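Long-range contacts in beta-glucosidase (Saccharopolyspora erythraea D, PDB 5M6G), which probably hydrolyses terminal, non-reducing beta-D-glucosyl residues with release of beta-D-glucose, as a two-domain glycoside hydrolase of family 3: residues Y143-G148 against S559-S564; F197-E202 against L583-M588. All blocks are in the same frame, centred on the assembly; numbering follows the deposited sequence.

Contact 1: Y143-G148 against S559-S564; sequences YPHNIG and SWLPGS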
ATOM      1  N   TYR A 143       4.801  -5.157   7.448  1.00 16.18           N
ATOM      2  CA  TYR A 143       5.045  -3.885   8.109  1.00 13.94           C
ATOM      3  C   TYR A 143       3.725  -3.208   8.444  1.00 13.32           C
ATOM      4  O   TYR A 143       2.679  -3.559   7.886  1.00 11.96           O
ATOM      5  CB  TYR A 143       5.913  -2.989   7.209  1.00 15.58           C
ATOM      6  CG  TYR A 143       7.302  -3.570   7.017  1.00 15.57           C
ATOM      7  CD1 TYR A 143       8.294  -3.388   7.983  1.00 12.07           C
ATOM      8  CD2 TYR A 143       7.603  -4.339   5.904  1.00 14.23           C
ATOM      9  CE1 TYR A 143       9.558  -3.953   7.829  1.00 17.52           C
ATOM     10  CE2 TYR A 143       8.862  -4.897   5.730  1.00 17.43           C
ATOM     11  CZ  TYR A 143       9.831  -4.710   6.699  1.00 17.62           C
ATOM     12  OH  TYR A 143      11.077  -5.270   6.532  1.00 17.15           O
ATOM     13  N   PRO A 144       3.725  -2.264   9.388  1.00 11.43           N
ATOM     14  CA  PRO A 144       2.510  -1.476   9.629  1.00 11.23           C
ATOM     15  C   PRO A 144       2.023  -0.833   8.338  1.00 12.97           C
ATOM     16  O   PRO A 144       2.819  -0.441   7.479  1.00 12.03           O
ATOM     17  CB  PRO A 144       2.965  -0.422  10.644  1.00 11.26           C
ATOM     18  CG  PRO A 144       4.105  -1.082  11.381  1.00 13.67           C
ATOM     19  CD  PRO A 144       4.817  -1.891  10.305  1.00 13.25           C
ATOM     20  N   HIS A 145       0.706  -0.748   8.193  1.00 12.23           N
ATOM     21  CA  HIS A 145       0.178  -0.012   7.056  1.00 13.10           C
ATOM     22  C   HIS A 145       0.528   1.473   7.175  1.00 13.54           C
ATOM     23  O   HIS A 145       0.946   1.971   8.232  1.00 12.13           O
ATOM     24  CB  HIS A 145      -1.333  -0.208   6.930  1.00 12.79           C
ATOM     25  CG  HIS A 145      -1.724  -1.406   6.117  1.00 14.66           C
ATOM     26  ND1 HIS A 145      -1.359  -1.567   4.794  1.00 11.17           N
ATOM     27  CD2 HIS A 145      -2.446  -2.506   6.444  1.00 11.13           C
ATOM     28  CE1 HIS A 145      -1.855  -2.704   4.336  1.00  9.87           C
ATOM     29  NE2 HIS A 145      -2.512  -3.299   5.322  1.00 10.75           N
ATOM     30  N   ASN A 146       0.345   2.177   6.056  1.00 13.14           N
ATOM     31  CA  ASN A 146       0.840   3.545   5.918  1.00 10.53           C
ATOM     32  C   ASN A 146       0.329   4.481   7.016  1.00 10.79           C
ATOM     33  O   ASN A 146       1.072   5.357   7.474  1.00 12.52           O
ATOM     34  CB  ASN A 146       0.464   4.099   4.539  1.00  9.36           C
ATOM     35  CG  ASN A 146       1.383   3.592   3.445  1.00 15.69           C
ATOM     36  OD1 ASN A 146       2.392   2.960   3.731  1.00 12.31           O
ATOM     37  ND2 ASN A 146       1.049   3.886   2.187  1.00 13.81           N
ATOM     38  N   ILE A 147      -0.929   4.341   7.437  1.00 12.64           N
ATOM     39  CA  ILE A 147      -1.457   5.303   8.406  1.00  9.85           C
ATOM     40  C   ILE A 147      -0.636   5.259   9.695  1.00 12.54           C
ATOM     41  O   ILE A 147      -0.236   6.303  10.224  1.00 10.34           O
ATOM     42  CB  ILE A 147      -2.965   5.076   8.653  1.00  9.65           C
ATOM     43  CG1 ILE A 147      -3.518   6.125   9.627  1.00 11.44           C
ATOM     44  CG2 ILE A 147      -3.261   3.664   9.192  1.00 10.08           C
ATOM     45  CD1 ILE A 147      -5.028   6.066   9.807  1.00 15.45           C
ATOM     46  N   GLY A 148      -0.308   4.054  10.180  1.00  9.29           N
ATOM     47  CA  GLY A 148       0.563   3.950  11.343  1.00 12.46           C
ATOM     48  C   GLY A 148       1.968   4.450  11.069  1.00 11.91           C
ATOM     49  O   GLY A 148       2.585   5.092  11.924  1.00 10.79           O
ATOM     50  N   SER A 559      -3.425   1.623  17.768  0.51 10.97           N
ATOM     51  CA  SER A 559      -2.373   0.771  17.231  0.51 12.21           C
ATOM     52  C   SER A 559      -2.387   0.667  15.716  0.51 10.69           C
ATOM     53  O   SER A 559      -1.420   0.149  15.144  0.51  9.97           O
ATOM     54  CB  SER A 559      -2.470  -0.642  17.827  0.51 11.85           C
ATOM     55  OG  SER A 559      -2.168  -0.618  19.211  0.51 12.14           O
ATOM     56  N   TRP A 560      -3.445   1.136  15.062  1.00 12.88           N
ATOM     57  CA  TRP A 560      -3.581   1.130  13.585  1.00 12.19           C
ATOM     58  C   TRP A 560      -3.569  -0.336  13.123  1.00 13.34           C
ATOM     59  O   TRP A 560      -4.283  -1.163  13.711  1.00 11.18           O
ATOM     60  CB  TRP A 560      -2.537   2.029  12.949  1.00 11.30           C
ATOM     61  CG  TRP A 560      -2.413   3.337  13.643  1.00 11.15           C
ATOM     62  CD1 TRP A 560      -1.343   3.786  14.358  1.00 10.04           C
ATOM     63  CD2 TRP A 560      -3.419   4.357  13.736  1.00 13.77           C
ATOM     64  NE1 TRP A 560      -1.614   5.033  14.884  1.00 12.11           N
ATOM     65  CE2 TRP A 560      -2.880   5.409  14.510  1.00 12.15           C
ATOM     66  CE3 TRP A 560      -4.714   4.491  13.221  1.00 10.90           C
ATOM     67  CZ2 TRP A 560      -3.592   6.586  14.780  1.00 11.34           C
ATOM     68  CZ3 TRP A 560      -5.426   5.656  13.500  1.00 11.98           C
ATOM     69  CH2 TRP A 560      -4.858   6.690  14.274  1.00 13.70           C
ATOM     70  N   LEU A 561      -2.822  -0.682  12.068  1.00 11.51           N
ATOM     71  CA  LEU A 561      -2.732  -2.052  11.557  1.00 12.04           C
ATOM     72  C   LEU A 561      -1.262  -2.432  11.564  1.00  8.49           C
ATOM     73  O   LEU A 561      -0.562  -2.271  10.547  1.00 11.86           O
ATOM     74  CB  LEU A 561      -3.329  -2.169  10.154  1.00 10.24           C
ATOM     75  CG  LEU A 561      -4.781  -1.703  10.065  1.00 13.20           C
ATOM     76  CD1 LEU A 561      -5.214  -1.525   8.599  1.00  8.57           C
ATOM     77  CD2 LEU A 561      -5.696  -2.668  10.813  1.00 12.95           C
ATOM     78  N   PRO A 562      -0.751  -2.944  12.691  1.00 10.82           N
ATOM     79  CA  PRO A 562       0.707  -2.986  12.895  1.00 12.25           C
ATOM     80  C   PRO A 562       1.440  -4.055  12.113  1.00 12.95           C
ATOM     81  O   PRO A 562       2.668  -3.966  12.003  1.00 13.81           O
ATOM     82  CB  PRO A 562       0.847  -3.230  14.409  1.00 12.81           C
ATOM     83  CG  PRO A 562      -0.449  -3.845  14.823  1.00 11.98           C
ATOM     84  CD  PRO A 562      -1.505  -3.254  13.917  1.00 11.98           C
ATOM     85  N   GLY A 563       0.753  -5.057  11.577  1.00 11.98           N
ATOM     86  CA  GLY A 563       1.435  -6.048  10.770  1.00 12.06           C
ATOM     87  C   GLY A 563       1.839  -7.296  11.533  1.00 14.20           C
ATOM     88  O   GLY A 563       1.185  -7.681  12.505  1.00 13.33           O
ATOM     89  N   SER A 564       2.918  -7.942  11.101  1.00  9.65           N
ATOM     90  CA  SER A 564       3.253  -9.243  11.670  1.00 11.94           C
ATOM     91  C   SER A 564       3.895  -9.160  13.051  1.00 13.92           C
ATOM     92  O   SER A 564       3.846 -10.145  13.789  1.00 11.93           O
ATOM     93  CB  SER A 564       4.173 -10.013  10.714  1.00 11.31           C
ATOM     94  OG  SER A 564       5.288  -9.231  10.349  1.00 13.20           O
TER
HETATM   95  O   HOH W   1      -0.586   0.903  10.599  1.00 12.48           O
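At Ile147 the CG1 branch points opposite the backbone N (chi1 -178°), while at Trp560 the ring carbon CG lies beside N (chi1 -45°); these two torsions set CG1 over one face of the indole. This is the interface between the two domains of a family 3 glycoside hydrolase: the N-terminal, TIM-barrel-related domain supplies the start of helix 146-152, the C-terminal domain the end of strand 555-560 and the turn that follows. CG1 sits 4.1 Å above the indole plane, displaced toward its rim, and the chain ends with CD1 3.7 Å from CZ3 of Trp560; the two side chains cross at about a right angle. Gly148 packs its CA 3.6 Å from Trp560 CD1, which brings the helix backbone itself against the indole.

Two residues before Ile147 the backbones join. His145 N, at the N-cap position, donates to Leu561 O at 3.1 Å with an N-H...O angle of 160°, and the same oxygen takes a CA-H...O contact from Pro144 CA at 3.3 Å. Water 1 adds a second bridge, giving a hydrogen to His145 O and receiving one from Leu561 N. The imidazole of His145 is fixed from outside: NE2 bonds to Gly447 O and the ring stacks on that of His132. Its CD2 meets Leu561, whose CB lies in the ring plane at the edge and whose CD1 comes obliquely to 3.6 Å from CD2.

Contact 2: F197-E202 against L583-M588; sequences FGEKSE and LPMTWM. With MG (magnesium ion), chain D.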
ATOM      1  N   PHE A 197      -0.583   7.939   4.348  1.00  9.32           N
ATOM      2  CA  PHE A 197       0.282   8.377   5.433  1.00 11.35           C
ATOM      3  C   PHE A 197      -0.350   9.467   6.300  1.00 12.02           C
ATOM      4  O   PHE A 197       0.127   9.714   7.413  1.00 10.82           O
ATOM      5  CB  PHE A 197       1.602   8.884   4.876  1.00 12.29           C
ATOM      6  CG  PHE A 197       2.458   7.813   4.288  1.00 13.69           C
ATOM      7  CD1 PHE A 197       3.070   6.875   5.108  1.00 11.80           C
ATOM      8  CD2 PHE A 197       2.677   7.759   2.915  1.00 12.86           C
ATOM      9  CE1 PHE A 197       3.898   5.878   4.567  1.00 15.99           C
ATOM     10  CE2 PHE A 197       3.500   6.781   2.368  1.00 17.88           C
ATOM     11  CZ  PHE A 197       4.106   5.830   3.197  1.00 15.32           C
ATOM     12  N   GLY A 198      -1.389  10.134   5.833  1.00 12.86           N
ATOM     13  CA  GLY A 198      -2.014  11.132   6.681  1.00 10.92           C
ATOM     14  C   GLY A 198      -2.873  12.074   5.876  1.00 16.65           C
ATOM     15  O   GLY A 198      -2.872  12.068   4.646  1.00 15.11           O
ATOM     16  N   GLU A 199      -3.619  12.902   6.607  1.00 15.72           N
ATOM     17  CA  GLU A 199      -4.563  13.819   5.984  1.00 17.90           C
ATOM     18  C   GLU A 199      -3.909  15.094   5.472  1.00 15.09           C
ATOM     19  O   GLU A 199      -4.559  15.854   4.745  1.00 13.84           O
ATOM     20  CB  GLU A 199      -5.670  14.187   6.977  1.00 16.29           C
ATOM     21  CG  GLU A 199      -5.215  15.175   8.031  1.00 13.50           C
ATOM     22  CD  GLU A 199      -6.269  15.434   9.096  1.00 17.92           C
ATOM     23  OE1 GLU A 199      -7.219  14.630   9.206  1.00 12.92           O
ATOM     24  OE2 GLU A 199      -6.136  16.440   9.824  1.00 15.83           O
ATOM     25  N   LYS A 200      -2.664  15.370   5.851  1.00 16.15           N
ATOM     26  CA  LYS A 200      -1.982  16.589   5.443  1.00 13.65           C
ATOM     27  C   LYS A 200      -0.945  16.267   4.383  1.00 21.05           C
ATOM     28  O   LYS A 200      -0.213  15.279   4.498  1.00 17.81           O
ATOM     29  CB  LYS A 200      -1.314  17.282   6.627  1.00 20.26           C
ATOM     30  CG  LYS A 200      -2.303  17.750   7.677  1.00 19.29           C
ATOM     31  CD  LYS A 200      -1.598  18.394   8.856  1.00 30.40           C
ATOM     32  CE  LYS A 200      -1.028  19.746   8.497  1.00 31.86           C
ATOM     33  NZ  LYS A 200      -1.995  20.811   8.839  1.00 30.75           N
ATOM     34  N   SER A 201      -0.888  17.111   3.349  1.00 19.36           N
ATOM     35  CA  SER A 201       0.086  16.899   2.283  1.00 16.58           C
ATOM     36  C   SER A 201       1.506  16.778   2.825  1.00 17.28           C
ATOM     37  O   SER A 201       2.315  16.045   2.252  1.00 20.72           O
ATOM     38  CB  SER A 201       0.004  18.039   1.261  1.00 19.49           C
ATOM     39  OG  SER A 201       0.406  19.245   1.868  1.00 30.56           O
ATOM     40  N   GLU A 202       1.828  17.504   3.909  1.00 22.81           N
ATOM     41  CA  GLU A 202       3.100  17.314   4.606  0.56 26.25           C
ATOM     42  C   GLU A 202       3.343  15.845   4.925  1.00 27.13           C
ATOM     43  O   GLU A 202       4.447  15.326   4.732  1.00 32.42           O
ATOM     44  CB  GLU A 202       3.113  18.138   5.902  0.56 30.58           C
ATOM     45  CG  GLU A 202       3.887  17.484   7.062  0.56 33.45           C
ATOM     46  CD  GLU A 202       3.127  17.483   8.397  0.56 33.70           C
ATOM     47  OE1 GLU A 202       2.427  18.470   8.707  0.56 34.13           O
ATOM     48  OE2 GLU A 202       3.234  16.486   9.142  0.56 33.81           O
ATOM     49  N   LEU A 583      -0.993  11.669  16.048  1.00 15.06           N
ATOM     50  CA  LEU A 583      -2.098  11.432  15.128  1.00 11.76           C
ATOM     51  C   LEU A 583      -1.802  11.968  13.732  1.00 14.07           C
ATOM     52  O   LEU A 583      -1.518  13.168  13.579  1.00 14.72           O
ATOM     53  CB  LEU A 583      -3.383  12.064  15.642  1.00 13.76           C
ATOM     54  CG  LEU A 583      -4.111  11.322  16.763  1.00 11.79           C
ATOM     55  CD1 LEU A 583      -5.511  11.915  16.952  1.00 12.61           C
ATOM     56  CD2 LEU A 583      -4.196   9.827  16.473  1.00 12.04           C
ATOM     57  N   PRO A 584      -1.870  11.129  12.698  1.00 13.15           N
ATOM     58  CA  PRO A 584      -1.761  11.611  11.317  1.00 14.70           C
ATOM     59  C   PRO A 584      -3.087  12.021  10.696  1.00 14.92           C
ATOM     60  O   PRO A 584      -3.086  12.610   9.606  1.00 14.15           O
ATOM     61  CB  PRO A 584      -1.179  10.384  10.593  1.00 14.54           C
ATOM     62  CG  PRO A 584      -1.815   9.228  11.329  1.00 12.62           C
ATOM     63  CD  PRO A 584      -1.837   9.652  12.783  1.00 12.92           C
ATOM     64  N   MET A 585      -4.212  11.680  11.329  1.00 16.29           N
ATOM     65  CA  MET A 585      -5.537  12.147  10.938  1.00 13.69           C
ATOM     66  C   MET A 585      -6.184  12.800  12.150  1.00 16.98           C
ATOM     67  O   MET A 585      -5.934  12.398  13.290  1.00 16.82           O
ATOM     68  CB  MET A 585      -6.460  11.007  10.435  1.00 15.61           C
ATOM     69  CG  MET A 585      -6.263  10.528   8.982  1.00 19.17           C
ATOM     70  SD  MET A 585      -4.679   9.714   8.757  1.00 27.95           S
ATOM     71  CE  MET A 585      -4.831   8.887   7.160  1.00 18.14           C
ATOM     72  N   THR A 586      -7.016  13.806  11.896  1.00 15.31           N
ATOM     73  CA  THR A 586      -7.819  14.409  12.952  1.00 14.86           C
ATOM     74  C   THR A 586      -8.903  13.429  13.405  1.00 13.76           C
ATOM     75  O   THR A 586      -9.571  12.802  12.580  1.00 14.85           O
ATOM     76  CB  THR A 586      -8.443  15.710  12.440  1.00 14.08           C
ATOM     77  OG1 THR A 586      -7.407  16.657  12.143  1.00 17.21           O
ATOM     78  CG2 THR A 586      -9.367  16.307  13.467  1.00 13.23           C
ATOM     79  N   TRP A 587      -9.086  13.291  14.715  1.00 13.64           N
ATOM     80  CA  TRP A 587      -9.980  12.275  15.268  1.00 13.13           C
ATOM     81  C   TRP A 587     -11.336  12.891  15.608  1.00 14.51           C
ATOM     82  O   TRP A 587     -11.419  13.783  16.459  1.00 14.28           O
ATOM     83  CB  TRP A 587      -9.361  11.627  16.504  1.00 12.68           C
ATOM     84  CG  TRP A 587      -9.977  10.313  16.868  1.00 15.93           C
ATOM     85  CD1 TRP A 587     -11.281  10.079  17.214  1.00 16.86           C
ATOM     86  CD2 TRP A 587      -9.308   9.042  16.936  1.00 12.89           C
ATOM     87  NE1 TRP A 587     -11.464   8.734  17.490  1.00 14.93           N
ATOM     88  CE2 TRP A 587     -10.268   8.081  17.322  1.00 14.61           C
ATOM     89  CE3 TRP A 587      -7.991   8.626  16.702  1.00 13.77           C
ATOM     90  CZ2 TRP A 587      -9.954   6.732  17.473  1.00 13.94           C
ATOM     91  CZ3 TRP A 587      -7.682   7.277  16.859  1.00 15.19           C
ATOM     92  CH2 TRP A 587      -8.656   6.352  17.242  1.00 13.96           C
ATOM     93  N   MET A 588     -12.397  12.358  15.002  1.00 13.13           N
ATOM     94  CA  MET A 588     -13.728  12.956  15.079  1.00 11.80           C
ATOM     95  C   MET A 588     -14.315  12.918  16.496  1.00 15.15           C
ATOM     96  O   MET A 588     -14.114  11.962  17.257  1.00 13.79           O
ATOM     97  CB  MET A 588     -14.678  12.222  14.128  1.00 13.62           C
ATOM     98  CG  MET A 588     -15.057  10.819  14.630  1.00 16.48           C
ATOM     99  SD  MET A 588     -15.816   9.736  13.424  1.00 19.10           S
ATOM    100  CE  MET A 588     -14.384   8.811  12.847  1.00 14.00           C
TER
HETATM  101 MG    MG D 703      -8.990  13.949   8.182  1.00 21.49          MG
HETATM  102  O   HOH W   2      -9.699  12.567   9.859  1.00 12.72           O
HETATM  103  O   HOH W   3      -8.821  12.173   6.885  1.00 19.02           O
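A magnesium site joins the two domains here, and Glu199 is the carboxylate that the N-terminal domain gives to it. Glu199 OE1 binds the magnesium ion at 2.2 Å; waters 2 and 3 and, from the C-terminal domain, Ile596 O and Asn597 OD1 complete the five ligands modelled. With CG between the backbone N and the carbonyl carbon (chi1 76°) and the chain extended beyond it, the carboxylate reaches across to Thr586. Thr586 N donates to OE1 at 2.8 Å, nearly straight (175°) but from above the carboxylate plane, 55° out of it. Thr586 OG1 gives its hydrogen to OE2 on the syn side at 2.7 Å, close to the plane, and OE2 also accepts from Asp598 N. Held through both oxygens, the group has its rotation fixed, and the metal and these donors would together be expected to stabilise its negative charge.

The backbone reinforces the grip: Glu199 N donates to Pro584 O at 3.1 Å. Met585, bent at chi2, brings CE to 3.6 Å from Gly198 CA. Phe197 O, 3.5 Å from Pro584 CB, is buried with no polar partner in the model.

Around this core, Phe197, Pro584 and Met585 pack on helix 146-152, Pro584 also touches Trp560 of strand 555-560, and Leu583 reaches strand 414-418, while helix 201-206 begins just beyond Lys200.

Overall arrangement
From the N terminus the chain passes 143-148, then 197-202, both in the N-terminal domain, and much later 559-564 and 583-588 in the C-terminal domain. Contact 1 closes a loop with 410 residues between its segments and contact 2 one with 380; because the segments alternate, the two loops cross rather than nest. Their centres lie 15 Å apart and they touch directly: Asn146 OD1 is 3.4 Å from Phe197 CZ, Ile147 CD1 3.8 Å from Met585 SD, and Trp560 CZ2 3.7 Å from Leu583 CD2. Helix 146-152 borders both, and through the last two of these pairs the packing at strand 555-560 continues into the loops at the magnesium site, tying the two domains along one interface.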